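Long-range contacts in putative methyl-accepting chemotaxis signal transduction protein (Campylobacter jejuni, PDB 6W3V), which probably senses amino acids such as the bound phenylalanine through an extracytoplasmic PDC (Cache) sensor region and relays the signal to the chemotaxis machinery: residues S38-L43 / G155-D160; A78-L83 / V90-K95; I141-A146 / V159-E164; N211-F216 / A229-F234. All coordinates share one frame; numbering follows the deposited sequence.

Contact 1: S38-L43 / G155-D160. With PHE (phenylalanine), chain C.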
loop_
_atom_site.group_PDB
_atom_site.type_symbol
_atom_site.label_atom_id
_atom_site.label_comp_id
_atom_site.label_asym_id
_atom_site.label_seq_id
_atom_site.Cartn_x
_atom_site.Cartn_y
_atom_site.Cartn_z
ATOM N N SER A 38 -8.745 4.234 -7.440
ATOM C CA SER A 38 -9.742 4.410 -8.503
ATOM C C SER A 38 -10.936 3.494 -8.244
ATOM O O SER A 38 -12.110 3.891 -8.398
ATOM C CB SER A 38 -9.145 4.132 -9.891
ATOM O OG SER A 38 -8.180 5.121 -10.176
ATOM N N PHE A 39 -10.649 2.240 -7.901
ATOM C CA PHE A 39 -11.659 1.231 -7.556
ATOM C C PHE A 39 -12.532 1.771 -6.432
ATOM O O PHE A 39 -13.775 1.681 -6.516
ATOM C CB PHE A 39 -10.961 -0.042 -7.133
ATOM C CG PHE A 39 -11.828 -1.100 -6.542
ATOM C CD1 PHE A 39 -12.456 -2.021 -7.338
ATOM C CD2 PHE A 39 -12.023 -1.172 -5.170
ATOM C CE1 PHE A 39 -13.214 -3.039 -6.816
ATOM C CE2 PHE A 39 -12.809 -2.174 -4.635
ATOM C CZ PHE A 39 -13.378 -3.118 -5.442
ATOM N N THR A 40 -11.914 2.269 -5.367
ATOM C CA THR A 40 -12.661 2.751 -4.198
ATOM C C THR A 40 -13.554 3.924 -4.569
ATOM O O THR A 40 -14.696 4.023 -4.126
ATOM C CB THR A 40 -11.655 3.093 -3.079
ATOM O OG1 THR A 40 -10.909 1.923 -2.723
ATOM C CG2 THR A 40 -12.374 3.565 -1.838
ATOM N N ARG A 41 -13.041 4.834 -5.371
ATOM C CA ARG A 41 -13.781 6.005 -5.825
ATOM C C ARG A 41 -14.965 5.581 -6.687
ATOM O O ARG A 41 -16.061 6.168 -6.599
ATOM C CB ARG A 41 -12.851 6.969 -6.569
ATOM C CG ARG A 41 -13.526 8.057 -7.357
ATOM C CD ARG A 41 -12.638 9.282 -7.463
ATOM N NE ARG A 41 -12.362 9.860 -6.144
ATOM C CZ ARG A 41 -11.185 9.898 -5.525
ATOM N NH1 ARG A 41 -10.069 9.472 -6.113
ATOM N NH2 ARG A 41 -11.144 10.341 -4.269
ATOM N N ALA A 42 -14.788 4.597 -7.544
ATOM C CA ALA A 42 -15.874 4.097 -8.372
ATOM C C ALA A 42 -16.988 3.539 -7.470
ATOM O O ALA A 42 -18.192 3.723 -7.728
ATOM C CB ALA A 42 -15.397 3.068 -9.390
ATOM N N LEU A 43 -16.599 2.762 -6.485
ATOM C CA LEU A 43 -17.532 2.154 -5.534
ATOM C C LEU A 43 -18.292 3.230 -4.779
ATOM O O LEU A 43 -19.535 3.162 -4.658
ATOM C CB LEU A 43 -16.810 1.206 -4.613
ATOM C CG LEU A 43 -17.622 0.402 -3.609
ATOM C CD1 LEU A 43 -18.863 -0.184 -4.227
ATOM C CD2 LEU A 43 -16.741 -0.671 -3.018
ATOM N N GLY A 155 -22.094 6.631 5.089
ATOM C CA GLY A 155 -21.257 5.838 5.953
ATOM C C GLY A 155 -19.831 5.864 5.434
ATOM O O GLY A 155 -19.512 6.654 4.552
ATOM N N VAL A 156 -18.990 5.035 6.053
ATOM C CA VAL A 156 -17.570 4.931 5.671
ATOM C C VAL A 156 -17.388 3.617 4.938
ATOM O O VAL A 156 -17.613 2.547 5.482
ATOM C CB VAL A 156 -16.637 5.019 6.891
ATOM C CG1 VAL A 156 -15.216 4.791 6.430
ATOM C CG2 VAL A 156 -16.828 6.375 7.542
ATOM N N LEU A 157 -16.956 3.731 3.684
ATOM C CA LEU A 157 -16.617 2.574 2.861
ATOM C C LEU A 157 -15.174 2.139 3.181
ATOM O O LEU A 157 -14.313 2.982 3.353
ATOM C CB LEU A 157 -16.652 3.012 1.391
ATOM C CG LEU A 157 -16.231 1.976 0.357
ATOM C CD1 LEU A 157 -17.138 0.789 0.310
ATOM C CD2 LEU A 157 -16.161 2.687 -0.982
ATOM N N GLY A 158 -14.977 0.832 3.266
ATOM C CA GLY A 158 -13.643 0.291 3.361
ATOM C C GLY A 158 -13.432 -0.861 2.423
ATOM O O GLY A 158 -14.325 -1.665 2.160
ATOM N N VAL A 159 -12.197 -0.915 1.910
ATOM C CA VAL A 159 -11.768 -1.914 0.953
ATOM C C VAL A 159 -10.422 -2.477 1.444
ATOM O O VAL A 159 -9.475 -1.698 1.667
ATOM C CB VAL A 159 -11.586 -1.320 -0.448
ATOM C CG1 VAL A 159 -10.950 -2.363 -1.373
ATOM C CG2 VAL A 159 -12.881 -0.801 -1.005
ATOM N N ASP A 160 -10.372 -3.776 1.721
ATOM C CA ASP A 160 -9.150 -4.441 2.230
ATOM C C ASP A 160 -8.499 -5.219 1.105
ATOM O O ASP A 160 -9.103 -6.158 0.563
ATOM C CB ASP A 160 -9.479 -5.434 3.343
ATOM C CG ASP A 160 -10.025 -4.786 4.619
ATOM O OD1 ASP A 160 -9.939 -3.543 4.770
ATOM O OD2 ASP A 160 -10.484 -5.583 5.465
HETATM N N PHE C . -9.944 -5.015 8.046
HETATM C CA PHE C . -11.038 -4.424 8.851
HETATM C C PHE C . -10.547 -4.269 10.283
HETATM O O PHE C . -9.848 -5.178 10.765
HETATM C CB PHE C . -12.240 -5.379 8.831
HETATM C CG PHE C . -13.424 -4.885 9.563
HETATM C CD1 PHE C . -13.499 -5.071 10.909
HETATM C CD2 PHE C . -14.458 -4.294 8.900
HETATM C CE1 PHE C . -14.619 -4.685 11.608
HETATM C CE2 PHE C . -15.540 -3.861 9.603
HETATM C CZ PHE C . -15.569 -3.964 10.971
HETATM O OXT PHE C . -10.876 -3.258 10.934
#

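Contact 2: A78-L83 / V90-K95. With PHE (phenylalanine), chain C.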
loop_
_atom_site.group_PDB
_atom_site.type_symbol
_atom_site.label_atom_id
_atom_site.label_comp_id
_atom_site.label_asym_id
_atom_site.label_seq_id
_atom_site.Cartn_x
_atom_site.Cartn_y
_atom_site.Cartn_z
ATOM N N ALA A 78 -10.731 -8.473 -3.757
ATOM C CA ALA A 78 -10.445 -7.881 -2.457
ATOM C C ALA A 78 -10.768 -8.891 -1.353
ATOM O O ALA A 78 -11.532 -9.845 -1.558
ATOM C CB ALA A 78 -11.219 -6.606 -2.239
ATOM N N LEU A 79 -10.196 -8.701 -0.165
ATOM C CA LEU A 79 -10.438 -9.590 0.957
ATOM C C LEU A 79 -11.774 -9.268 1.592
ATOM O O LEU A 79 -12.518 -10.169 1.914
ATOM C CB LEU A 79 -9.302 -9.466 1.977
ATOM C CG LEU A 79 -9.290 -10.586 3.002
ATOM C CD1 LEU A 79 -8.940 -11.913 2.301
ATOM C CD2 LEU A 79 -8.338 -10.301 4.156
ATOM N N ASN A 80 -12.032 -7.992 1.812
ATOM C CA ASN A 80 -13.266 -7.522 2.443
ATOM C C ASN A 80 -13.621 -6.206 1.796
ATOM O O ASN A 80 -12.736 -5.425 1.477
ATOM C CB ASN A 80 -13.081 -7.250 3.943
ATOM C CG ASN A 80 -12.706 -8.458 4.781
ATOM O OD1 ASN A 80 -13.453 -9.449 4.853
ATOM N ND2 ASN A 80 -11.528 -8.391 5.396
ATOM N N VAL A 81 -14.929 -5.934 1.658
ATOM C CA VAL A 81 -15.438 -4.662 1.261
ATOM C C VAL A 81 -16.643 -4.384 2.161
ATOM O O VAL A 81 -17.476 -5.274 2.353
ATOM C CB VAL A 81 -15.832 -4.596 -0.221
ATOM C CG1 VAL A 81 -16.458 -3.291 -0.600
ATOM C CG2 VAL A 81 -14.654 -4.921 -1.128
ATOM N N TYR A 82 -16.716 -3.185 2.746
ATOM C CA TYR A 82 -17.691 -2.956 3.779
ATOM C C TYR A 82 -18.092 -1.489 3.823
ATOM O O TYR A 82 -17.402 -0.588 3.397
ATOM C CB TYR A 82 -17.172 -3.438 5.138
ATOM C CG TYR A 82 -15.724 -3.092 5.447
ATOM C CD1 TYR A 82 -14.691 -3.943 5.035
ATOM C CD2 TYR A 82 -15.354 -1.919 6.080
ATOM C CE1 TYR A 82 -13.380 -3.643 5.262
ATOM C CE2 TYR A 82 -14.027 -1.598 6.295
ATOM C CZ TYR A 82 -13.034 -2.504 5.949
ATOM O OH TYR A 82 -11.734 -2.168 6.206
ATOM N N LEU A 83 -19.260 -1.272 4.442
ATOM C CA LEU A 83 -19.811 0.073 4.663
ATOM C C LEU A 83 -20.240 0.207 6.112
ATOM O O LEU A 83 -21.175 -0.491 6.547
ATOM C CB LEU A 83 -21.010 0.328 3.743
ATOM C CG LEU A 83 -21.658 1.716 3.846
ATOM C CD1 LEU A 83 -20.714 2.827 3.415
ATOM C CD2 LEU A 83 -22.970 1.805 3.078
ATOM N N VAL A 90 -22.129 -2.437 10.470
ATOM C CA VAL A 90 -21.336 -2.462 9.250
ATOM C C VAL A 90 -21.867 -3.540 8.336
ATOM O O VAL A 90 -22.086 -4.702 8.751
ATOM C CB VAL A 90 -19.833 -2.632 9.518
ATOM C CG1 VAL A 90 -19.563 -3.880 10.311
ATOM C CG2 VAL A 90 -19.021 -2.641 8.240
ATOM N N LEU A 91 -22.039 -3.163 7.075
ATOM C CA LEU A 91 -22.401 -4.116 6.019
ATOM C C LEU A 91 -21.128 -4.688 5.461
ATOM O O LEU A 91 -20.290 -3.937 4.926
ATOM C CB LEU A 91 -23.204 -3.464 4.932
ATOM C CG LEU A 91 -23.697 -4.397 3.852
ATOM C CD1 LEU A 91 -24.709 -5.399 4.393
ATOM C CD2 LEU A 91 -24.274 -3.607 2.717
ATOM N N LEU A 92 -20.952 -5.991 5.670
ATOM C CA LEU A 92 -19.640 -6.619 5.400
ATOM C C LEU A 92 -19.759 -7.667 4.326
ATOM O O LEU A 92 -20.466 -8.646 4.485
ATOM C CB LEU A 92 -19.111 -7.248 6.700
ATOM C CG LEU A 92 -17.847 -8.068 6.642
ATOM C CD1 LEU A 92 -16.662 -7.264 6.112
ATOM C CD2 LEU A 92 -17.592 -8.659 8.025
ATOM N N SER A 93 -18.974 -7.476 3.258
ATOM C CA SER A 93 -18.821 -8.469 2.200
ATOM C C SER A 93 -17.414 -9.055 2.320
ATOM O O SER A 93 -16.416 -8.319 2.168
ATOM C CB SER A 93 -18.987 -7.851 0.820
ATOM O OG SER A 93 -18.876 -8.807 -0.203
ATOM N N GLN A 94 -17.327 -10.318 2.683
ATOM C CA GLN A 94 -16.045 -10.932 3.022
ATOM C C GLN A 94 -15.810 -12.147 2.147
ATOM O O GLN A 94 -16.727 -12.881 1.779
ATOM C CB GLN A 94 -15.969 -11.296 4.501
ATOM C CG GLN A 94 -16.965 -12.314 4.958
ATOM C CD GLN A 94 -16.706 -12.783 6.382
ATOM O OE1 GLN A 94 -15.859 -13.656 6.649
ATOM N NE2 GLN A 94 -17.433 -12.218 7.285
ATOM N N LYS A 95 -14.535 -12.311 1.762
ATOM C CA LYS A 95 -14.132 -13.511 1.035
ATOM C C LYS A 95 -14.374 -14.768 1.861
ATOM O O LYS A 95 -14.182 -14.777 3.064
ATOM C CB LYS A 95 -12.653 -13.342 0.591
ATOM C CG LYS A 95 -12.283 -14.207 -0.585
ATOM C CD LYS A 95 -10.853 -13.939 -0.991
ATOM C CE LYS A 95 -10.475 -14.861 -2.135
ATOM N NZ LYS A 95 -9.032 -14.708 -2.438
HETATM N N PHE C . -9.944 -5.015 8.046
HETATM C CA PHE C . -11.038 -4.424 8.851
HETATM C C PHE C . -10.547 -4.269 10.283
HETATM O O PHE C . -9.848 -5.178 10.765
HETATM C CB PHE C . -12.240 -5.379 8.831
HETATM C CG PHE C . -13.424 -4.885 9.563
HETATM C CD1 PHE C . -13.499 -5.071 10.909
HETATM C CD2 PHE C . -14.458 -4.294 8.900
HETATM C CE1 PHE C . -14.619 -4.685 11.608
HETATM C CE2 PHE C . -15.540 -3.861 9.603
HETATM C CZ PHE C . -15.569 -3.964 10.971
HETATM O OXT PHE C . -10.876 -3.258 10.934
#

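Contact 3: I141-A146 / V159-E164. With PHE (phenylalanine), chain C.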
loop_
_atom_site.group_PDB
_atom_site.type_symbol
_atom_site.label_atom_id
_atom_site.label_comp_id
_atom_site.label_asym_id
_atom_site.label_seq_id
_atom_site.Cartn_x
_atom_site.Cartn_y
_atom_site.Cartn_z
ATOM N N ILE A 141 -3.946 -3.801 3.520
ATOM C CA ILE A 141 -3.941 -2.364 3.365
ATOM C C ILE A 141 -5.401 -2.006 3.147
ATOM O O ILE A 141 -6.061 -2.584 2.282
ATOM C CB ILE A 141 -3.063 -1.885 2.220
ATOM C CG1 ILE A 141 -1.617 -2.225 2.540
ATOM C CG2 ILE A 141 -3.236 -0.414 1.941
ATOM C CD1 ILE A 141 -0.744 -2.258 1.299
ATOM N N THR A 142 -5.905 -1.043 3.917
ATOM C CA THR A 142 -7.313 -0.624 3.794
ATOM C C THR A 142 -7.385 0.742 3.166
ATOM O O THR A 142 -6.642 1.653 3.525
ATOM C CB THR A 142 -7.999 -0.621 5.165
ATOM O OG1 THR A 142 -8.018 -1.956 5.688
ATOM C CG2 THR A 142 -9.426 -0.089 5.096
ATOM N N TYR A 143 -8.300 0.866 2.194
ATOM C CA TYR A 143 -8.653 2.113 1.551
ATOM C C TYR A 143 -10.043 2.452 2.095
ATOM O O TYR A 143 -10.976 1.678 1.882
ATOM C CB TYR A 143 -8.666 1.931 0.043
ATOM C CG TYR A 143 -7.340 1.447 -0.500
ATOM C CD1 TYR A 143 -7.016 0.114 -0.458
ATOM C CD2 TYR A 143 -6.390 2.337 -0.935
ATOM C CE1 TYR A 143 -5.757 -0.325 -0.874
ATOM C CE2 TYR A 143 -5.133 1.916 -1.370
ATOM C CZ TYR A 143 -4.828 0.584 -1.287
ATOM O OH TYR A 143 -3.588 0.146 -1.742
ATOM N N SER A 144 -10.170 3.596 2.737
ATOM C CA SER A 144 -11.468 3.984 3.295
ATOM C C SER A 144 -11.888 5.344 2.764
ATOM O O SER A 144 -11.057 6.184 2.451
ATOM C CB SER A 144 -11.503 3.898 4.802
ATOM O OG SER A 144 -10.617 4.770 5.407
ATOM N N LYS A 145 -13.205 5.588 2.753
ATOM C CA LYS A 145 -13.728 6.818 2.189
ATOM C C LYS A 145 -15.101 7.060 2.793
ATOM O O LYS A 145 -15.989 6.191 2.729
ATOM C CB LYS A 145 -13.896 6.666 0.663
ATOM C CG LYS A 145 -14.249 7.901 -0.117
ATOM C CD LYS A 145 -13.277 9.032 0.046
ATOM C CE LYS A 145 -13.329 10.034 -1.096
ATOM N NZ LYS A 145 -14.516 10.920 -0.950
ATOM N N ALA A 146 -15.271 8.251 3.342
ATOM C CA ALA A 146 -16.594 8.679 3.801
ATOM C C ALA A 146 -17.431 9.016 2.605
ATOM O O ALA A 146 -17.030 9.839 1.772
ATOM C CB ALA A 146 -16.471 9.870 4.737
ATOM N N VAL A 159 -12.197 -0.915 1.910
ATOM C CA VAL A 159 -11.768 -1.914 0.953
ATOM C C VAL A 159 -10.422 -2.477 1.444
ATOM O O VAL A 159 -9.475 -1.698 1.667
ATOM C CB VAL A 159 -11.586 -1.320 -0.448
ATOM C CG1 VAL A 159 -10.950 -2.363 -1.373
ATOM C CG2 VAL A 159 -12.881 -0.801 -1.005
ATOM N N ASP A 160 -10.372 -3.776 1.721
ATOM C CA ASP A 160 -9.150 -4.441 2.230
ATOM C C ASP A 160 -8.499 -5.219 1.105
ATOM O O ASP A 160 -9.103 -6.158 0.563
ATOM C CB ASP A 160 -9.479 -5.434 3.343
ATOM C CG ASP A 160 -10.025 -4.786 4.619
ATOM O OD1 ASP A 160 -9.939 -3.543 4.770
ATOM O OD2 ASP A 160 -10.484 -5.583 5.465
ATOM N N ILE A 161 -7.258 -4.856 0.815
ATOM C CA ILE A 161 -6.459 -5.558 -0.168
ATOM C C ILE A 161 -5.299 -6.231 0.559
ATOM O O ILE A 161 -4.656 -5.588 1.384
ATOM C CB ILE A 161 -5.904 -4.585 -1.209
ATOM C CG1 ILE A 161 -7.008 -3.754 -1.886
ATOM C CG2 ILE A 161 -5.076 -5.330 -2.256
ATOM C CD1 ILE A 161 -8.023 -4.548 -2.657
ATOM N N PRO A 162 -5.065 -7.535 0.337
ATOM C CA PRO A 162 -3.944 -8.170 1.034
ATOM C C PRO A 162 -2.630 -7.465 0.744
ATOM O O PRO A 162 -2.329 -7.136 -0.402
ATOM C CB PRO A 162 -3.946 -9.576 0.463
ATOM C CG PRO A 162 -5.376 -9.808 0.054
ATOM C CD PRO A 162 -5.847 -8.494 -0.451
ATOM N N SER A 163 -1.867 -7.165 1.790
ATOM C CA SER A 163 -0.576 -6.532 1.615
ATOM C C SER A 163 0.358 -7.441 0.838
ATOM O O SER A 163 1.245 -6.934 0.113
ATOM C CB SER A 163 0.037 -6.092 2.950
ATOM O OG SER A 163 0.056 -7.176 3.836
ATOM N N GLU A 164 0.138 -8.751 0.902
ATOM C CA GLU A 164 0.924 -9.708 0.089
ATOM C C GLU A 164 0.838 -9.341 -1.390
ATOM O O GLU A 164 1.780 -9.603 -2.143
ATOM C CB GLU A 164 0.435 -11.161 0.284
ATOM C CG GLU A 164 1.296 -12.216 -0.398
ATOM C CD GLU A 164 0.937 -13.628 0.016
ATOM O OE1 GLU A 164 -0.024 -13.779 0.786
ATOM O OE2 GLU A 164 1.634 -14.591 -0.395
HETATM N N PHE C . -9.944 -5.015 8.046
HETATM C CA PHE C . -11.038 -4.424 8.851
HETATM C C PHE C . -10.547 -4.269 10.283
HETATM O O PHE C . -9.848 -5.178 10.765
HETATM C CB PHE C . -12.240 -5.379 8.831
HETATM C CG PHE C . -13.424 -4.885 9.563
HETATM C CD1 PHE C . -13.499 -5.071 10.909
HETATM C CD2 PHE C . -14.458 -4.294 8.900
HETATM C CE1 PHE C . -14.619 -4.685 11.608
HETATM C CE2 PHE C . -15.540 -3.861 9.603
HETATM C CZ PHE C . -15.569 -3.964 10.971
HETATM O OXT PHE C . -10.876 -3.258 10.934
#

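Contact 4: N211-F216 / A229-F234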
loop_
_atom_site.group_PDB
_atom_site.type_symbol
_atom_site.label_atom_id
_atom_site.label_comp_id
_atom_site.label_asym_id
_atom_site.label_seq_id
_atom_site.Cartn_x
_atom_site.Cartn_y
_atom_site.Cartn_z
ATOM N N ASN A 211 22.195 11.317 2.151
ATOM C CA ASN A 211 22.209 11.634 0.704
ATOM C C ASN A 211 20.885 12.114 0.084
ATOM O O ASN A 211 20.894 12.849 -0.895
ATOM C CB ASN A 211 22.690 10.414 -0.089
ATOM C CG ASN A 211 24.185 10.208 0.037
ATOM O OD1 ASN A 211 24.949 10.859 -0.666
ATOM N ND2 ASN A 211 24.612 9.406 1.020
ATOM N N GLY A 212 19.754 11.685 0.629
ATOM C CA GLY A 212 18.448 12.097 0.092
ATOM C C GLY A 212 17.919 11.302 -1.092
ATOM O O GLY A 212 18.568 10.357 -1.585
ATOM N N ASP A 213 16.726 11.671 -1.539
ATOM C CA ASP A 213 15.946 10.873 -2.482
ATOM C C ASP A 213 16.706 10.759 -3.795
ATOM O O ASP A 213 17.120 11.771 -4.372
ATOM C CB ASP A 213 14.604 11.538 -2.785
ATOM C CG ASP A 213 13.585 11.334 -1.712
ATOM O OD1 ASP A 213 13.762 10.454 -0.867
ATOM O OD2 ASP A 213 12.573 12.063 -1.759
ATOM N N ASN A 214 16.830 9.520 -4.267
ATOM C CA ASN A 214 17.319 9.216 -5.593
ATOM C C ASN A 214 18.795 9.543 -5.796
ATOM O O ASN A 214 19.273 9.505 -6.916
ATOM C CB ASN A 214 16.474 9.936 -6.656
ATOM C CG ASN A 214 15.081 9.394 -6.748
ATOM O OD1 ASN A 214 14.865 8.182 -6.697
ATOM N ND2 ASN A 214 14.124 10.288 -6.696
ATOM N N ASN A 215 19.522 9.779 -4.712
ATOM C CA ASN A 215 20.931 10.111 -4.794
ATOM C C ASN A 215 21.763 8.868 -4.514
ATOM O O ASN A 215 21.780 8.370 -3.417
ATOM C CB ASN A 215 21.255 11.279 -3.864
ATOM C CG ASN A 215 20.563 12.565 -4.307
ATOM O OD1 ASN A 215 20.356 12.772 -5.502
ATOM N ND2 ASN A 215 20.104 13.372 -3.346
ATOM N N PHE A 216 22.507 8.431 -5.523
ATOM C CA PHE A 216 23.320 7.217 -5.484
ATOM C C PHE A 216 24.449 7.430 -4.497
ATOM O O PHE A 216 25.103 8.458 -4.530
ATOM C CB PHE A 216 23.867 6.988 -6.895
ATOM C CG PHE A 216 24.199 5.560 -7.227
ATOM C CD1 PHE A 216 23.240 4.550 -7.142
ATOM C CD2 PHE A 216 25.429 5.247 -7.776
ATOM C CE1 PHE A 216 23.560 3.256 -7.540
ATOM C CE2 PHE A 216 25.739 3.961 -8.152
ATOM C CZ PHE A 216 24.794 2.967 -8.095
ATOM N N ALA A 229 20.730 3.446 -3.669
ATOM C CA ALA A 229 19.954 4.656 -3.633
ATOM C C ALA A 229 18.618 4.310 -3.021
ATOM O O ALA A 229 18.146 3.177 -3.158
ATOM C CB ALA A 229 19.711 5.191 -5.027
ATOM N N CYS A 230 17.976 5.291 -2.387
ATOM C CA CYS A 230 16.654 5.096 -1.847
ATOM C C CYS A 230 15.840 6.320 -2.205
ATOM O O CYS A 230 16.402 7.386 -2.445
ATOM C CB CYS A 230 16.683 4.952 -0.334
ATOM S SG CYS A 230 17.622 3.570 0.303
ATOM N N THR A 231 14.518 6.193 -2.102
ATOM C CA THR A 231 13.643 7.316 -2.271
ATOM C C THR A 231 12.351 7.070 -1.500
ATOM O O THR A 231 11.958 5.931 -1.307
ATOM C CB THR A 231 13.320 7.551 -3.737
ATOM O OG1 THR A 231 12.553 8.751 -3.852
ATOM C CG2 THR A 231 12.505 6.407 -4.306
ATOM N N LYS A 232 11.711 8.139 -1.036
ATOM C CA LYS A 232 10.385 8.038 -0.413
ATOM C C LYS A 232 9.329 7.739 -1.471
ATOM O O LYS A 232 9.373 8.279 -2.569
ATOM C CB LYS A 232 10.004 9.328 0.323
ATOM C CG LYS A 232 10.778 9.602 1.599
ATOM C CD LYS A 232 10.839 8.408 2.551
ATOM C CE LYS A 232 9.545 8.233 3.322
ATOM N NZ LYS A 232 9.773 7.347 4.493
ATOM N N VAL A 233 8.433 6.820 -1.151
ATOM C CA VAL A 233 7.283 6.549 -1.977
ATOM C C VAL A 233 6.106 6.442 -1.019
ATOM O O VAL A 233 5.969 5.478 -0.282
ATOM C CB VAL A 233 7.460 5.243 -2.799
ATOM C CG1 VAL A 233 6.333 5.148 -3.804
ATOM C CG2 VAL A 233 8.795 5.203 -3.503
ATOM N N PHE A 234 5.269 7.462 -1.035
ATOM C CA PHE A 234 4.262 7.639 0.014
ATOM C C PHE A 234 4.968 7.571 1.369
ATOM O O PHE A 234 5.964 8.252 1.575
ATOM C CB PHE A 234 3.084 6.675 -0.161
ATOM C CG PHE A 234 2.578 6.621 -1.550
ATOM C CD1 PHE A 234 2.045 7.742 -2.148
ATOM C CD2 PHE A 234 2.525 5.429 -2.228
ATOM C CE1 PHE A 234 1.561 7.698 -3.447
ATOM C CE2 PHE A 234 1.978 5.366 -3.489
ATOM C CZ PHE A 234 1.595 6.511 -4.138
HETATM O O HOH W 1 19.495 7.795 -1.920
HETATM O O HOH W 2 11.380 9.515 -6.238
#

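Contact 1: S38-L43 / G155-D160
The ring of Phe-39 meets Val-159 at its rim: methyl CG2 lies in the ring plane at the edge, while CG1 approaches obliquely, 3.8 Å from Phe-39 CE2. The same ring makes an edge-to-face pair with Tyr-72 of helix 58-76. This is helix-on-sheet packing: the long helix 4-48 lies against the antiparallel sheet of the first PDC sensor domain, its 38-43 segment running at 145° to strand 155-160 with axes 9.5 Å apart. Leu-157 and Val-159, two residues apart, both point at the helix, and Gly-158 between them has no side chain. Their branched aliphatic groups meet Phe-39, Thr-40 and Leu-43. Thr-40 is the one polar residue that joins in, suited to the place because its hydroxyl is bonded to Asn-36 O one helical turn back; Thr-40 OG1 then merely rests 3.8 Å from Val-159 CG2. With CG anti to the backbone N (chi1 -176°), Leu-43 reaches down to the strand, where its CD2 touches Leu-157 CD1 at 3.7 Å.

Contact 2: A78-L83 / V90-K95
Residues Asn-80 to Leu-83 pair with Leu-91 to Gln-94 as the two antiparallel strands of a beta hairpin, their short axes 4.6 Å apart. Val-81 with Ser-93 and Leu-83 with Leu-91 are hydrogen-bonded pairs, each closed by two N-H···O bonds; Asn-80 with Gln-94 and Tyr-82 with Leu-92 are non-hydrogen-bonded. Beyond the strand proper, Lys-95 N adds a fifth bond to Leu-79 O at 2.9 Å. Val-81 and Leu-91 send aliphatic groups to helix 58-76, and Ser-93 on that face bonds Arg-73 through its hydroxyl. On the face of Asn-80, Tyr-82 and Leu-92, a chi1 of 43° raises the Tyr-82 ring off the strand to meet the ligand: CD2 of the bound phenylalanine sits 3.6 Å above the centre of the Tyr-82 ring, whose OH bonds Asp-160 OD1. Val-90 touches both, its CG2 3.7 Å from Tyr-82 CB and its CG1 4.0 Å from the ligand's CZ. Leu-92 CD1 packs on Tyr-82 CB at 4.0 Å. Asn-80 ND2 is shared by Asp-160 and Asp-133, whereas Asn-80 OD1 is buried against Gln-94 CB, 3.1 Å away, without a polar partner. The hairpin thus gives the ligand's side chain an aromatic and aliphatic wall, while Asn-80 probably helps steady the carboxylates of Asp-160 and Asp-133, which hold the ligand's amino group.

Contact 3: I141-A146 / V159-E164
Ile-141 starts the pairing with Ile-161 through two nearly straight backbone bonds, Ile-141 N to Ile-161 O at 2.9 Å and Ile-161 N to Ile-141 O at 3.0 Å. Its branched side chain also reaches the end of the strand, where Ile-141 CG1 lies 4.2 Å from Ser-163 CB. Thr-142 points to the opposite face and lies alongside Asp-160. Its OG1 donates to Asp-160 OD1 at 2.7 Å, coming from above the carboxylate plane, 47° out of it, and also bonds Tyr-131 OH. A threonine suits the spot: with OG1 anti to the carbonyl carbon (chi1 -63°) the hydroxyl faces the acid, and CG2 packs on the same oxygen. Tyr-82 OH is a second partner of OD1. Tyr-143 then pairs with Val-159, again by two backbone bonds, and turns its ring to the helix side; Tyr-143 CE1 touches Ile-161 CG1 at 3.8 Å, the ring edge lies near Val-159 O, and the hydroxyl bonds Asn-36 of helix 4-48. Asp-160 OD2 accepts the amino nitrogen of the bound phenylalanine at 2.7 Å. Here the neighbouring hydroxyls hold the carboxylate, and a strand aspartate gripping the ligand's amino group is consistent with the amino-acid-binding PDC sensor domains.

Contact 4: N211-F216 / A229-F234
Asn-214 N donates to Cys-230 O at 2.8 Å, almost straight at 169°, and Lys-232 N donates more loosely to Asp-213 OD1 at 3.1 Å. The second donor stands 56° out of the carboxylate plane, and the same oxygen also takes a bond from Tyr-208 OH, so Asp-213 ties the strand to helix 202-211. Two waters extend the seam. One accepts from Cys-230 N at 3.0 Å and lies within hydrogen-bonding distance of the turn carbonyls, 2.7 Å from Gly-212 O; the other joins Asn-214 ND2 (2.9 Å) to Thr-231 OG1 (2.8 Å). These groups are presented by a type II turn from Gly-212 to Asn-215. Gly-212, with positive phi just after the helix, leaves no CB to collide with the carbonyl oxygen of Asn-211, and asparagine tolerates the left-handed backbone of position 214 (phi 68°). Asn-215 braces the turn, its ND2 reaching back to Asn-211 O at 2.6 Å. Packing is lighter: the side chains of Asn-214 and Thr-231 cross obliquely, and the small Ala-229 puts CB at the edge of the Phe-216 ring, 4.2 Å from Phe-216 CD1. Around this patch, Phe-216 and Asn-214 lean on helix 4-48, Cys-230 packs on helix 202-211, and its disulfide to Cys-239 pins strand 224-233 to strand 236-243.

How the contacts relate
The long helix 4-48 opens contact 1, which closes more than a hundred residues later on strand 152-162 and so lays the helix along the six-stranded sheet. Nested within that loop, contact 2 is a local hairpin near one edge of the sheet. Contact 3 starts inside the same loop and finishes on the strand that ends contact 1, sharing Val-159 and Asp-160 with it. Contacts 2 and 3 both touch the phenylalanine, and their strands 80-84 and 152-162 are neighbours in the sheet. Contact 4 follows in series, about 31 Å from contact 1 between centres, and ties the loop after helix 202-211 to strand 224-233 of the second, five-stranded sheet; the same long helix also touches this region.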